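Side-chain contacts in metallo-beta-lactamase 1 (PDB 5MMD), which probably hydrolyses beta-lactam antibiotics to substituted beta-amino acids with the help of zinc, as a class B enzyme: residues A[11-14]-A[15-19]; A[76-79]-A[80-84]; A[197-201]-A[202-206]. All coordinates share one frame; numbering follows the deposited sequence.

Overall arrangement
Contact 2 is the buried one, near the centre of the chain, and its chemistry is metal coordination: residues 76-84 supply ligands to both zinc ions. Contacts 1 and 3 are partly buried. Contact 1, a hairpin at the edge of the seven-stranded sheet, combines backbone bonds with apolar packing and an exposed turn. Contact 3 joins the end of strand 196-199, at the edge of the other sheet, to the following loop. Ile13 and Leu19 of contact 1 pack on Val198 and Ile204 of contact 3, linking the two sheets of the alpha-beta/beta-alpha sandwich. Contact 3 also shares a zinc ion with contact 2, and Lys83 probably hydrogen-bonds Gly200. Contacts 1 and 2 do not touch, about 8 Å separating their nearest atoms.

Contact 1. Residues A[11-14]-A[15-19]; sequences EEID and NGVFL
The Phe18 ring is met obliquely, at its CD2-CE2 side, by the backbone and aliphatic stem of Glu12: CD2 of Phe18 is 3.7 Å from CA of Glu12, and CE2 is 3.8 Å from CG of Glu12. The Glu12 chain runs extended past the ring, its CG anti to the backbone N (chi1 -166°), and its carboxylate plane stands almost perpendicular to the ring at 88°. Trp63, outside the hairpin, meets the Phe18 ring edge-to-face. A water lies within hydrogen-bonding distance of OE1 of Glu12 and OD1 of Asn15 and probably links them. On the other side of the hairpin, Glu11 lies alongside Leu19, both pointing the same way, with OE2 of Glu11 3.7 Å from CD2 of Leu19. Ile13 packs CG1 against CG1 of Val17 at 3.8 Å and CG2 against CB of Leu19. Paired backbone bonds join Glu11 and Leu19. O of Val17 takes the N-H of Ile13 at 2.9 Å and, weakly, that of Asp14. The turn is closed by N of Val17 on O of Asp14, while OD1 of Asp14 accepts N of Asn15 at 2.7 Å from above the carboxylate plane. Gly16 has the positive phi that suits this turn. Two residues, Ile13 and Asp14, thus face Val17, which makes a classic beta bulge beside a type II turn in the hairpin of strands 9-14 and 17-26.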
loop_
_atom_site.group_PDB
_atom_site.type_symbol
_atom_site.label_atom_id
_atom_site.label_comp_id
_atom_site.label_asym_id
_atom_site.label_seq_id
_atom_site.Cartn_x
_atom_site.Cartn_y
_atom_site.Cartn_z
ATOM N N GLU A 11 8.686 -11.634 4.588
ATOM C CA GLU A 11 7.971 -12.845 4.966
ATOM C C GLU A 11 7.094 -13.370 3.828
ATOM O O GLU A 11 6.320 -12.613 3.252
ATOM C CB GLU A 11 7.116 -12.529 6.191
ATOM C CG GLU A 11 5.983 -13.455 6.504
ATOM C CD GLU A 11 5.208 -12.969 7.746
ATOM O OE1 GLU A 11 4.444 -13.783 8.312
ATOM O OE2 GLU A 11 5.372 -11.760 8.126
ATOM N N GLU A 12 7.185 -14.667 3.515
ATOM C CA GLU A 12 6.307 -15.224 2.481
ATOM C C GLU A 12 4.883 -15.416 2.988
ATOM O O GLU A 12 4.693 -16.057 4.019
ATOM C CB GLU A 12 6.850 -16.558 1.971
ATOM C CG GLU A 12 6.191 -17.021 0.698
ATOM C CD GLU A 12 6.534 -18.463 0.347
ATOM O OE1 GLU A 12 5.614 -19.307 0.328
ATOM O OE2 GLU A 12 7.725 -18.756 0.085
ATOM N N ILE A 13 3.874 -14.932 2.263
ATOM C CA ILE A 13 2.477 -15.136 2.684
ATOM C C ILE A 13 1.650 -15.985 1.716
ATOM O O ILE A 13 0.577 -16.456 2.084
ATOM C CB ILE A 13 1.727 -13.783 2.944
ATOM C CG1 ILE A 13 1.496 -12.971 1.658
ATOM C CG2 ILE A 13 2.462 -12.951 3.994
ATOM C CD1 ILE A 13 0.800 -11.642 1.911
ATOM N N ASP A 14 2.161 -16.188 0.504
ATOM C CA ASP A 14 1.577 -17.073 -0.488
ATOM C C ASP A 14 2.670 -17.319 -1.529
ATOM O O ASP A 14 3.709 -16.690 -1.466
ATOM C CB ASP A 14 0.327 -16.465 -1.107
ATOM C CG ASP A 14 -0.537 -17.475 -1.810
ATOM O OD1 ASP A 14 -0.138 -18.664 -1.963
ATOM O OD2 ASP A 14 -1.634 -17.074 -2.232
ATOM N N ASN A 15 2.463 -18.267 -2.441
ATOM C CA ASN A 15 3.472 -18.564 -3.454
ATOM C C ASN A 15 3.742 -17.297 -4.263
ATOM O O ASN A 15 2.835 -16.707 -4.857
ATOM C CB ASN A 15 3.027 -19.718 -4.376
ATOM C CG ASN A 15 2.997 -21.086 -3.670
ATOM O OD1 ASN A 15 3.714 -21.325 -2.697
ATOM N ND2 ASN A 15 2.178 -21.983 -4.177
ATOM N N GLY A 16 4.994 -16.860 -4.265
ATOM C CA GLY A 16 5.379 -15.645 -4.966
ATOM C C GLY A 16 4.765 -14.356 -4.470
ATOM O O GLY A 16 4.687 -13.381 -5.215
ATOM N N VAL A 17 4.379 -14.319 -3.200
ATOM C CA VAL A 17 3.888 -13.093 -2.626
ATOM C C VAL A 17 4.522 -12.947 -1.269
ATOM O O VAL A 17 4.370 -13.820 -0.418
ATOM C CB VAL A 17 2.375 -13.073 -2.500
ATOM C CG1 VAL A 17 1.941 -11.746 -1.928
ATOM C CG2 VAL A 17 1.733 -13.345 -3.827
ATOM N N PHE A 18 5.244 -11.849 -1.104
ATOM C CA PHE A 18 6.020 -11.574 0.105
ATOM C C PHE A 18 5.581 -10.297 0.786
ATOM O O PHE A 18 5.454 -9.271 0.126
ATOM C CB PHE A 18 7.496 -11.465 -0.246
ATOM C CG PHE A 18 8.035 -12.699 -0.898
ATOM C CD1 PHE A 18 8.012 -12.816 -2.289
ATOM C CD2 PHE A 18 8.517 -13.752 -0.131
ATOM C CE1 PHE A 18 8.503 -13.970 -2.912
ATOM C CE2 PHE A 18 9.028 -14.924 -0.748
ATOM C CZ PHE A 18 9.011 -15.031 -2.136
ATOM N N LEU A 19 5.339 -10.353 2.094
ATOM C CA LEU A 19 5.051 -9.150 2.874
ATOM C C LEU A 19 6.359 -8.539 3.357
ATOM O O LEU A 19 7.190 -9.232 3.964
ATOM C CB LEU A 19 4.162 -9.494 4.052
ATOM C CG LEU A 19 3.882 -8.440 5.121
ATOM C CD1 LEU A 19 2.781 -7.553 4.702
ATOM C CD2 LEU A 19 3.512 -9.117 6.412
HETATM O O HOH W 1 6.400 -21.274 -1.211
#

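Contact 2. Residues A[76-79]-A[80-84]; sequences STHS and HEDKT. With ZN (zinc ion), chain E; ZN (zinc ion), chain C.
His78 sets its ring beside that of His80, the centroids 4.8 Å apart and the planes 75° from one another, and His80 ND1 lies at the His78 edge, in its plane. One zinc ion holds the two together: NE2 of His78 binds it at 2.1 Å and ND1 of His80 at 2.0 Å, with His140 and a water as the other ligands. Using NE2 of one ring and ND1 of the other probably helps these two histidines converge on one metal. NE2 of His80 is hydrogen-bonded to Glu174, a second-shell carboxylate that helps fix the rotation of the ring. Asp82, the aspartate of the His-X-His-X-Asp signature of this superfamily, reaches the second zinc ion through OD2 at 2.0 Å; Cys159 and His201 complete that site. The water between the metals donates to OD1 of the same carboxylate. Lys83 lays CG near CE1 of His78, then bends at chi2 to carry NZ to Ser34, Asn35 O and Gly200 O. Away from the metals, Ser76 OG donates to Lys83 O at 2.9 Å, and Thr84 rests CG2 on His78 O at 3.3 Å. Both metals bind the water O, the His78-bound zinc ion at 1.8 Å and the other at 2.1 Å. Such bridging would be expected to lower its pKa, consistent with the hydroxide nucleophile generally proposed for dinuclear metallo-beta-lactamases.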
loop_
_atom_site.group_PDB
_atom_site.type_symbol
_atom_site.label_atom_id
_atom_site.label_comp_id
_atom_site.label_asym_id
_atom_site.label_seq_id
_atom_site.Cartn_x
_atom_site.Cartn_y
_atom_site.Cartn_z
ATOM N N SER A 76 3.254 3.104 -5.519
ATOM C CA SER A 76 2.952 3.634 -4.177
ATOM C C SER A 76 1.465 3.975 -4.100
ATOM O O SER A 76 0.920 4.589 -5.013
ATOM C CB SER A 76 3.803 4.843 -3.828
ATOM O OG SER A 76 5.164 4.513 -3.812
ATOM N N THR A 77 0.810 3.550 -3.020
ATOM C CA THR A 77 -0.651 3.547 -2.991
ATOM C C THR A 77 -1.246 4.786 -2.327
ATOM O O THR A 77 -2.458 4.995 -2.386
ATOM C CB THR A 77 -1.187 2.259 -2.294
ATOM O OG1 THR A 77 -0.745 2.208 -0.925
ATOM C CG2 THR A 77 -0.680 1.036 -3.008
ATOM N N HIS A 78 -0.409 5.602 -1.686
ATOM C CA HIS A 78 -0.775 7.020 -1.486
ATOM C C HIS A 78 0.500 7.781 -1.178
ATOM O O HIS A 78 1.586 7.180 -1.139
ATOM C CB HIS A 78 -1.844 7.215 -0.394
ATOM C CG HIS A 78 -1.436 6.810 0.991
ATOM N ND1 HIS A 78 -1.293 5.493 1.388
ATOM C CD2 HIS A 78 -1.252 7.563 2.119
ATOM C CE1 HIS A 78 -0.978 5.457 2.670
ATOM N NE2 HIS A 78 -0.965 6.693 3.138
ATOM N N SER A 79 0.372 9.087 -0.924
ATOM C CA SER A 79 1.548 9.946 -0.857
ATOM C C SER A 79 2.403 9.841 0.423
ATOM O O SER A 79 3.580 10.222 0.389
ATOM C CB SER A 79 1.126 11.422 -1.033
ATOM O OG SER A 79 0.378 11.862 0.077
ATOM N N HIS A 80 1.845 9.315 1.521
ATOM C CA HIS A 80 2.557 9.344 2.823
ATOM C C HIS A 80 3.906 8.622 2.784
ATOM O O HIS A 80 4.126 7.666 2.022
ATOM C CB HIS A 80 1.686 8.788 3.939
ATOM C CG HIS A 80 0.553 9.694 4.320
ATOM N ND1 HIS A 80 -0.567 9.255 4.992
ATOM C CD2 HIS A 80 0.384 11.025 4.127
ATOM C CE1 HIS A 80 -1.373 10.280 5.204
ATOM N NE2 HIS A 80 -0.826 11.360 4.674
ATOM N N GLU A 81 4.822 9.165 3.568
ATOM C CA GLU A 81 6.205 8.724 3.608
ATOM C C GLU A 81 6.374 7.220 3.880
ATOM O O GLU A 81 7.347 6.634 3.420
ATOM C CB GLU A 81 6.946 9.515 4.666
ATOM C CG GLU A 81 8.446 9.372 4.661
ATOM C CD GLU A 81 9.136 10.014 3.477
ATOM O OE1 GLU A 81 10.369 9.869 3.413
ATOM O OE2 GLU A 81 8.497 10.703 2.650
ATOM N N ASP A 82 5.429 6.601 4.589
ATOM C CA ASP A 82 5.573 5.175 4.878
ATOM C C ASP A 82 5.460 4.324 3.592
ATOM O O ASP A 82 5.901 3.197 3.599
ATOM C CB ASP A 82 4.581 4.666 5.969
ATOM C CG ASP A 82 3.118 4.977 5.695
ATOM O OD1 ASP A 82 2.850 6.043 5.095
ATOM O OD2 ASP A 82 2.227 4.194 6.176
ATOM N N LYS A 83 4.934 4.864 2.505
ATOM C CA LYS A 83 4.741 4.086 1.256
ATOM C C LYS A 83 5.528 4.629 0.054
ATOM O O LYS A 83 5.598 3.975 -1.010
ATOM C CB LYS A 83 3.254 4.055 0.906
ATOM C CG LYS A 83 2.315 3.581 1.980
ATOM C CD LYS A 83 2.705 2.228 2.610
ATOM C CE LYS A 83 1.671 1.821 3.669
ATOM N NZ LYS A 83 2.135 0.666 4.421
ATOM N N THR A 84 6.128 5.812 0.230
ATOM C CA THR A 84 6.844 6.522 -0.817
ATOM C C THR A 84 8.287 6.852 -0.462
ATOM O O THR A 84 8.963 7.491 -1.249
ATOM C CB THR A 84 6.189 7.874 -1.158
ATOM O OG1 THR A 84 6.190 8.711 0.016
ATOM C CG2 THR A 84 4.753 7.674 -1.701
HETATM ZN ZN ZN E . -1.000 7.288 5.194
HETATM ZN ZN ZN C . 0.263 4.346 6.509
HETATM O O HOH W 2 5.633 11.547 1.966
HETATM O O HOH W 3 0.073 6.396 6.337
#

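Contact 3. Residues A[197-201]-A[202-206]; sequences VVPGH and GKIGD. With ZN (zinc ion), chain C.
Backbone hydrogen bonds fasten Val197 to Gly205 in a single antiparallel bridge. N of Val197 gives to O of Gly205 at 2.8 Å, the donor standing 41° out of the carbonyl plane, whereas N of Gly205 meets O of Val197 at 2.9 Å with an N-H...O angle of 175°. Apolar contacts continue from it: Val198 and Ile204 lie side by side, CG2 of Val198 being 4.0 Å from CG2 of Ile204. With chi1 of Ile204 at 67°, CG1 sits between the backbone N and the carbonyl carbon, which leaves CG2 as the branch that meets Val198. Against carbonyl groups, Pro199 brings CG to 3.4 Å from O of Lys203, and Val197 rests CG2 at 3.4 Å from O of Asp206. Metal binding belongs to the tip of the loop, where NE2 of His201 holds a zinc ion at 2.2 Å together with Asp82, Cys159 and a water in the plane of the imidazole. ND1 of the same ring is hydrogen-bonded to Ser33 O, which, with the zinc bond, helps fix its rotation. Gly202 then turns the chain back with backbone angles that call for glycine. Val198 is backbone-bonded to Leu155 and Gly157 of strand 154-158 and, with Ile204, meets Ile13 of strand 9-14; Val197 and Pro199 touch Leu209 of helix 208-223, and Asp206 OD1 caps N of Glu208 at its start.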
loop_
_atom_site.group_PDB
_atom_site.type_symbol
_atom_site.label_atom_id
_atom_site.label_comp_id
_atom_site.label_asym_id
_atom_site.label_seq_id
_atom_site.Cartn_x
_atom_site.Cartn_y
_atom_site.Cartn_z
ATOM N N VAL A 197 -6.379 -10.296 2.849
ATOM C CA VAL A 197 -6.355 -8.843 2.836
ATOM C C VAL A 197 -5.197 -8.344 3.703
ATOM O O VAL A 197 -5.002 -8.796 4.843
ATOM C CB VAL A 197 -7.674 -8.282 3.314
ATOM C CG1 VAL A 197 -7.608 -6.774 3.308
ATOM C CG2 VAL A 197 -8.818 -8.772 2.426
ATOM N N VAL A 198 -4.413 -7.444 3.130
ATOM C CA VAL A 198 -3.202 -6.915 3.727
ATOM C C VAL A 198 -3.426 -5.434 4.059
ATOM O O VAL A 198 -3.581 -4.610 3.147
ATOM C CB VAL A 198 -2.000 -7.071 2.775
ATOM C CG1 VAL A 198 -0.709 -6.479 3.368
ATOM C CG2 VAL A 198 -1.810 -8.507 2.384
ATOM N N PRO A 199 -3.455 -5.091 5.362
ATOM C CA PRO A 199 -3.642 -3.700 5.745
ATOM C C PRO A 199 -2.327 -2.946 5.601
ATOM O O PRO A 199 -1.302 -3.611 5.505
ATOM C CB PRO A 199 -4.079 -3.812 7.209
ATOM C CG PRO A 199 -3.278 -4.978 7.714
ATOM C CD PRO A 199 -3.264 -5.960 6.539
ATOM N N GLY A 200 -2.349 -1.614 5.579
ATOM C CA GLY A 200 -1.126 -0.837 5.475
ATOM C C GLY A 200 -0.250 -0.943 6.706
ATOM O O GLY A 200 0.980 -0.829 6.619
ATOM N N HIS A 201 -0.909 -1.206 7.838
ATOM C CA HIS A 201 -0.309 -1.311 9.173
ATOM C C HIS A 201 -0.982 -2.472 9.900
ATOM O O HIS A 201 -2.231 -2.562 9.948
ATOM C CB HIS A 201 -0.492 -0.007 9.951
ATOM C CG HIS A 201 0.140 1.172 9.293
ATOM N ND1 HIS A 201 1.508 1.375 9.301
ATOM C CD2 HIS A 201 -0.384 2.189 8.559
ATOM C CE1 HIS A 201 1.785 2.484 8.640
ATOM N NE2 HIS A 201 0.653 3.000 8.188
ATOM N N GLY A 202 -0.157 -3.364 10.437
ATOM C CA GLY A 202 -0.651 -4.487 11.241
ATOM C C GLY A 202 -0.661 -5.834 10.547
ATOM O O GLY A 202 0.035 -6.052 9.557
ATOM N N LYS A 203 -1.478 -6.733 11.086
ATOM C CA LYS A 203 -1.439 -8.143 10.736
ATOM C C LYS A 203 -2.347 -8.417 9.567
ATOM O O LYS A 203 -3.429 -7.834 9.465
ATOM C CB LYS A 203 -1.866 -9.015 11.921
ATOM C CG LYS A 203 -0.845 -9.151 13.018
ATOM C CD LYS A 203 -1.425 -9.991 14.147
ATOM C CE LYS A 203 -0.510 -10.067 15.374
ATOM N NZ LYS A 203 -1.266 -10.216 16.680
ATOM N N ILE A 204 -1.920 -9.297 8.675
ATOM C CA ILE A 204 -2.740 -9.605 7.519
ATOM C C ILE A 204 -3.939 -10.405 8.040
ATOM O O ILE A 204 -3.882 -10.986 9.138
ATOM C CB ILE A 204 -1.964 -10.376 6.432
ATOM C CG1 ILE A 204 -1.558 -11.772 6.879
ATOM C CG2 ILE A 204 -0.699 -9.579 6.037
ATOM C CD1 ILE A 204 -0.975 -12.611 5.770
ATOM N N GLY A 205 -5.025 -10.408 7.270
ATOM C CA GLY A 205 -6.157 -11.255 7.595
ATOM C C GLY A 205 -6.898 -11.667 6.338
ATOM O O GLY A 205 -6.313 -11.745 5.269
ATOM N N ASP A 206 -8.190 -11.934 6.493
ATOM C CA ASP A 206 -9.031 -12.303 5.368
ATOM C C ASP A 206 -10.057 -11.209 5.069
ATOM O O ASP A 206 -9.864 -10.061 5.419
ATOM C CB ASP A 206 -9.706 -13.648 5.648
ATOM C CG ASP A 206 -10.666 -13.603 6.832
ATOM O OD1 ASP A 206 -11.044 -12.512 7.344
ATOM O OD2 ASP A 206 -11.029 -14.706 7.250
HETATM ZN ZN ZN C . 0.263 4.346 6.509
HETATM O O HOH W 3 0.073 6.396 6.337
#